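Local coordinates for ecto-NAD+ glycohydrolase (CD38 molecule) (Bos taurus, PDB 3GC6), which is an ecto-enzyme of the ADP-ribosyl cyclase family, a disulfide-rich fold that joins a helical region to a parallel beta sheet, at residues Lys22-Arg27 with Asp116-Cys121. The protein carries 1 engineered substitution. Numbering follows the deposited sequence.
Sequences KIIQER and DGLRWC
Arg27 reaches from helix 20-35 to the loop that follows helix 110-115, where its NH1 donates to Asp116 O at 2.8 Å. The bond is nearly straight (166° at the hydrogen), and the oxygen sits at the guanidinium edge, only 9° out of its plane. NH2 donates to a water 2.8 Å away, which passes a longer bond on to Asp116 O. The arginine thus takes the backbone carbonyl and not the carboxylate, whose OD2 is 6.2 Å from NH1. NH1 also donates to Leu114 O; holding two carbonyls at the end of a helix, where backbone acceptors lack their usual partners, suits a group with several N-H bonds in one plane. The chain is extended from CG to NE, which gives the side chain the length to span the gap.

Leu118 points back toward the helix. Its CG, 3.7 Å from Arg27 NH1, and its CD2 lie against the guanidinium, with CD2 over one face. CD1 stays near NH1 but turns mainly to the isoleucines, meeting Ile23 CG2 at 3.8 Å and, in one of two modelled conformers, Ile24 CD1. Ile23 and Leu118 lie alongside each other, pointing opposite ways, and so bring their methyls together. Ile23 turns CG1 beside its backbone N, leaving CG2 anti to that N and facing the leucine.

Around this junction in the helical part of the molecule, Ile24 also packs on Phe51 of helix 44-55 and on Leu114, while Arg27 touches Tyr113 of helix 110-115; farther along the loop, Trp120 contacts helix 145-159.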
ATOM      1  N   LYS A  22      14.790  -9.052  -3.984  1.00  4.78           N
ATOM      2  CA  LYS A  22      14.162  -8.187  -4.989  1.00  4.97           C
ATOM      3  C   LYS A  22      12.761  -8.702  -5.291  1.00  4.95           C
ATOM      4  O   LYS A  22      11.801  -7.917  -5.404  1.00  5.10           O
ATOM      5  CB  LYS A  22      14.967  -8.139  -6.277  1.00  5.46           C
ATOM      6  CG  LYS A  22      14.297  -7.236  -7.342  1.00  6.35           C
ATOM      7  CD  LYS A  22      15.037  -7.271  -8.649  1.00  8.23           C
ATOM      8  CE  LYS A  22      14.615  -8.434  -9.489  1.00  9.43           C
ATOM      9  NZ  LYS A  22      14.931  -8.154 -10.910  1.00 10.62           N
ATOM     10  N   ILE A  23      12.645 -10.022  -5.419  1.00  4.66           N
ATOM     11  CA  ILE A  23      11.367 -10.607  -5.768  1.00  4.42           C
ATOM     12  C   ILE A  23      10.345 -10.333  -4.663  1.00  4.48           C
ATOM     13  O   ILE A  23       9.205  -9.948  -4.947  1.00  4.35           O
ATOM     14  CB  ILE A  23      11.497 -12.122  -6.014  1.00  4.24           C
ATOM     15  CG1 ILE A  23      12.371 -12.360  -7.248  1.00  4.60           C
ATOM     16  CG2 ILE A  23      10.127 -12.775  -6.189  1.00  4.84           C
ATOM     17  CD1 ILE A  23      12.876 -13.792  -7.379  1.00  5.15           C
ATOM     18  N   ILE A  24      10.745 -10.557  -3.408  0.50  4.53           N
ATOM     19  CA  ILE A  24       9.849 -10.288  -2.283  0.50  4.88           C
ATOM     20  C   ILE A  24       9.342  -8.852  -2.325  0.50  4.93           C
ATOM     21  O   ILE A  24       8.136  -8.599  -2.260  0.50  4.96           O
ATOM     22  CB  ILE A  24      10.554 -10.523  -0.941  0.50  4.85           C
ATOM     23  CG1 ILE A  24      10.871 -12.008  -0.799  0.50  4.92           C
ATOM     24  CG2 ILE A  24       9.686 -10.027   0.201  0.50  5.16           C
ATOM     25  CD1 ILE A  24       9.645 -12.895  -0.827  0.50  5.05           C
ATOM     26  N   GLN A  25      10.292  -7.931  -2.465  1.00  4.86           N
ATOM     27  CA  GLN A  25      10.030  -6.479  -2.475  1.00  5.42           C
ATOM     28  C   GLN A  25       9.036  -6.159  -3.568  1.00  4.80           C
ATOM     29  O   GLN A  25       8.009  -5.508  -3.326  1.00  5.36           O
ATOM     30  CB  GLN A  25      11.332  -5.699  -2.746  1.00  5.59           C
ATOM     31  CG  GLN A  25      11.106  -4.164  -2.969  1.00  6.82           C
ATOM     32  CD  GLN A  25      11.095  -3.722  -4.442  1.00  9.38           C
ATOM     33  OE1 GLN A  25      10.111  -3.147  -4.937  1.00 10.32           O
ATOM     34  NE2 GLN A  25      12.201  -3.976  -5.143  1.00  9.96           N
ATOM     35  N   GLU A  26       9.327  -6.612  -4.782  1.00  4.83           N
ATOM     36  CA  GLU A  26       8.475  -6.278  -5.904  1.00  4.83           C
ATOM     37  C   GLU A  26       7.067  -6.866  -5.689  1.00  4.58           C
ATOM     38  O   GLU A  26       6.052  -6.207  -5.955  1.00  4.57           O
ATOM     39  CB  GLU A  26       9.046  -6.761  -7.237  1.00  5.24           C
ATOM     40  CG  GLU A  26      10.306  -6.025  -7.709  1.00  6.86           C
ATOM     41  CD  GLU A  26      10.803  -6.547  -9.045  1.00  7.94           C
ATOM     42  OE1 GLU A  26      10.317  -7.604  -9.508  1.00  9.37           O
ATOM     43  OE2 GLU A  26      11.704  -5.906  -9.627  1.00 10.15           O
ATOM     44  N   ARG A  27       7.001  -8.119  -5.252  1.00  4.22           N
ATOM     45  CA  ARG A  27       5.697  -8.762  -5.054  1.00  4.25           C
ATOM     46  C   ARG A  27       4.889  -8.053  -3.966  1.00  4.18           C
ATOM     47  O   ARG A  27       3.665  -7.924  -4.073  1.00  4.23           O
ATOM     48  CB  ARG A  27       5.879 -10.250  -4.730  1.00  3.85           C
ATOM     49  CG  ARG A  27       6.311 -11.054  -5.934  1.00  4.04           C
ATOM     50  CD  ARG A  27       6.447 -12.523  -5.571  1.00  3.96           C
ATOM     51  NE  ARG A  27       6.734 -13.345  -6.746  1.00  4.47           N
ATOM     52  CZ  ARG A  27       6.755 -14.680  -6.741  1.00  3.99           C
ATOM     53  NH1 ARG A  27       6.551 -15.355  -5.619  1.00  4.26           N
ATOM     54  NH2 ARG A  27       6.987 -15.332  -7.893  1.00  4.94           N
ATOM     55  N   ASP A 116       5.084 -17.746  -3.030  1.00  3.70           N
ATOM     56  CA  ASP A 116       4.649 -18.799  -3.945  1.00  4.17           C
ATOM     57  C   ASP A 116       5.718 -19.071  -4.998  1.00  3.77           C
ATOM     58  O   ASP A 116       6.169 -18.133  -5.679  1.00  3.94           O
ATOM     59  CB  ASP A 116       3.370 -18.337  -4.656  1.00  4.20           C
ATOM     60  CG  ASP A 116       2.636 -19.480  -5.370  1.00  5.97           C
ATOM     61  OD1 ASP A 116       2.930 -20.655  -5.133  1.00  6.22           O
ATOM     62  OD2 ASP A 116       1.734 -19.153  -6.163  1.00  8.30           O
ATOM     63  N   GLY A 117       6.102 -20.343  -5.124  1.00  4.16           N
ATOM     64  CA  GLY A 117       7.075 -20.734  -6.144  1.00  4.29           C
ATOM     65  C   GLY A 117       8.528 -20.458  -5.819  1.00  4.61           C
ATOM     66  O   GLY A 117       9.413 -20.861  -6.599  1.00  5.44           O
ATOM     67  N   LEU A 118       8.799 -19.795  -4.695  1.00  3.97           N
ATOM     68  CA  LEU A 118      10.183 -19.477  -4.340  1.00  3.84           C
ATOM     69  C   LEU A 118      10.814 -20.545  -3.433  1.00  3.67           C
ATOM     70  O   LEU A 118      10.115 -21.380  -2.816  1.00  3.98           O
ATOM     71  CB  LEU A 118      10.294 -18.123  -3.645  1.00  3.98           C
ATOM     72  CG  LEU A 118       9.581 -16.968  -4.344  1.00  3.69           C
ATOM     73  CD1 LEU A 118       9.871 -15.630  -3.633  1.00  4.04           C
ATOM     74  CD2 LEU A 118      10.030 -16.898  -5.814  1.00  4.28           C
ATOM     75  N   ARG A 119      12.146 -20.499  -3.380  0.50  3.96           N
ATOM     76  CA  ARG A 119      12.956 -21.335  -2.499  0.50  4.25           C
ATOM     77  C   ARG A 119      13.847 -20.416  -1.684  0.50  4.01           C
ATOM     78  O   ARG A 119      14.289 -19.379  -2.173  0.50  4.00           O
ATOM     79  CB  ARG A 119      13.830 -22.277  -3.336  0.50  4.47           C
ATOM     80  CG  ARG A 119      13.044 -23.175  -4.282  0.50  5.50           C
ATOM     81  CD  ARG A 119      12.122 -24.071  -3.489  0.50  6.64           C
ATOM     82  NE  ARG A 119      11.360 -25.010  -4.306  0.50  7.78           N
ATOM     83  CZ  ARG A 119      11.804 -26.204  -4.678  0.50  8.65           C
ATOM     84  NH1 ARG A 119      13.017 -26.608  -4.312  0.50  9.01           N
ATOM     85  NH2 ARG A 119      11.034 -26.998  -5.415  0.50  9.01           N
ATOM     86  N   TRP A 120      14.108 -20.787  -0.432  1.00  3.99           N
ATOM     87  CA  TRP A 120      15.064 -20.030   0.333  1.00  3.77           C
ATOM     88  C   TRP A 120      15.604 -20.815   1.489  1.00  3.80           C
ATOM     89  O   TRP A 120      14.945 -21.712   2.036  1.00  3.94           O
ATOM     90  CB  TRP A 120      14.438 -18.735   0.847  1.00  3.61           C
ATOM     91  CG  TRP A 120      13.260 -18.944   1.830  1.00  3.19           C
ATOM     92  CD1 TRP A 120      13.322 -18.996   3.184  1.00  3.49           C
ATOM     93  CD2 TRP A 120      11.877 -19.125   1.483  1.00  3.53           C
ATOM     94  NE1 TRP A 120      12.059 -19.183   3.732  1.00  3.94           N
ATOM     95  CE2 TRP A 120      11.154 -19.268   2.699  1.00  3.41           C
ATOM     96  CE3 TRP A 120      11.181 -19.191   0.273  1.00  3.91           C
ATOM     97  CZ2 TRP A 120       9.781 -19.453   2.733  1.00  3.29           C
ATOM     98  CZ3 TRP A 120       9.808 -19.360   0.306  1.00  3.94           C
ATOM     99  CH2 TRP A 120       9.123 -19.482   1.527  1.00  3.43           C
ATOM    100  N   CYS A 121      16.836 -20.482   1.824  1.00  3.66           N
ATOM    101  CA  CYS A 121      17.484 -20.987   3.037  1.00  3.65           C
ATOM    102  C   CYS A 121      18.729 -20.137   3.271  1.00  3.84           C
ATOM    103  O   CYS A 121      19.216 -19.472   2.340  1.00  3.89           O
ATOM    104  CB  CYS A 121      17.821 -22.486   2.919  1.00  3.99           C
ATOM    105  SG  CYS A 121      19.119 -22.923   1.668  1.00  4.90           S
TER
HETATM  106  O   HOH W   1       6.931 -17.948  -8.786  1.00 11.03           O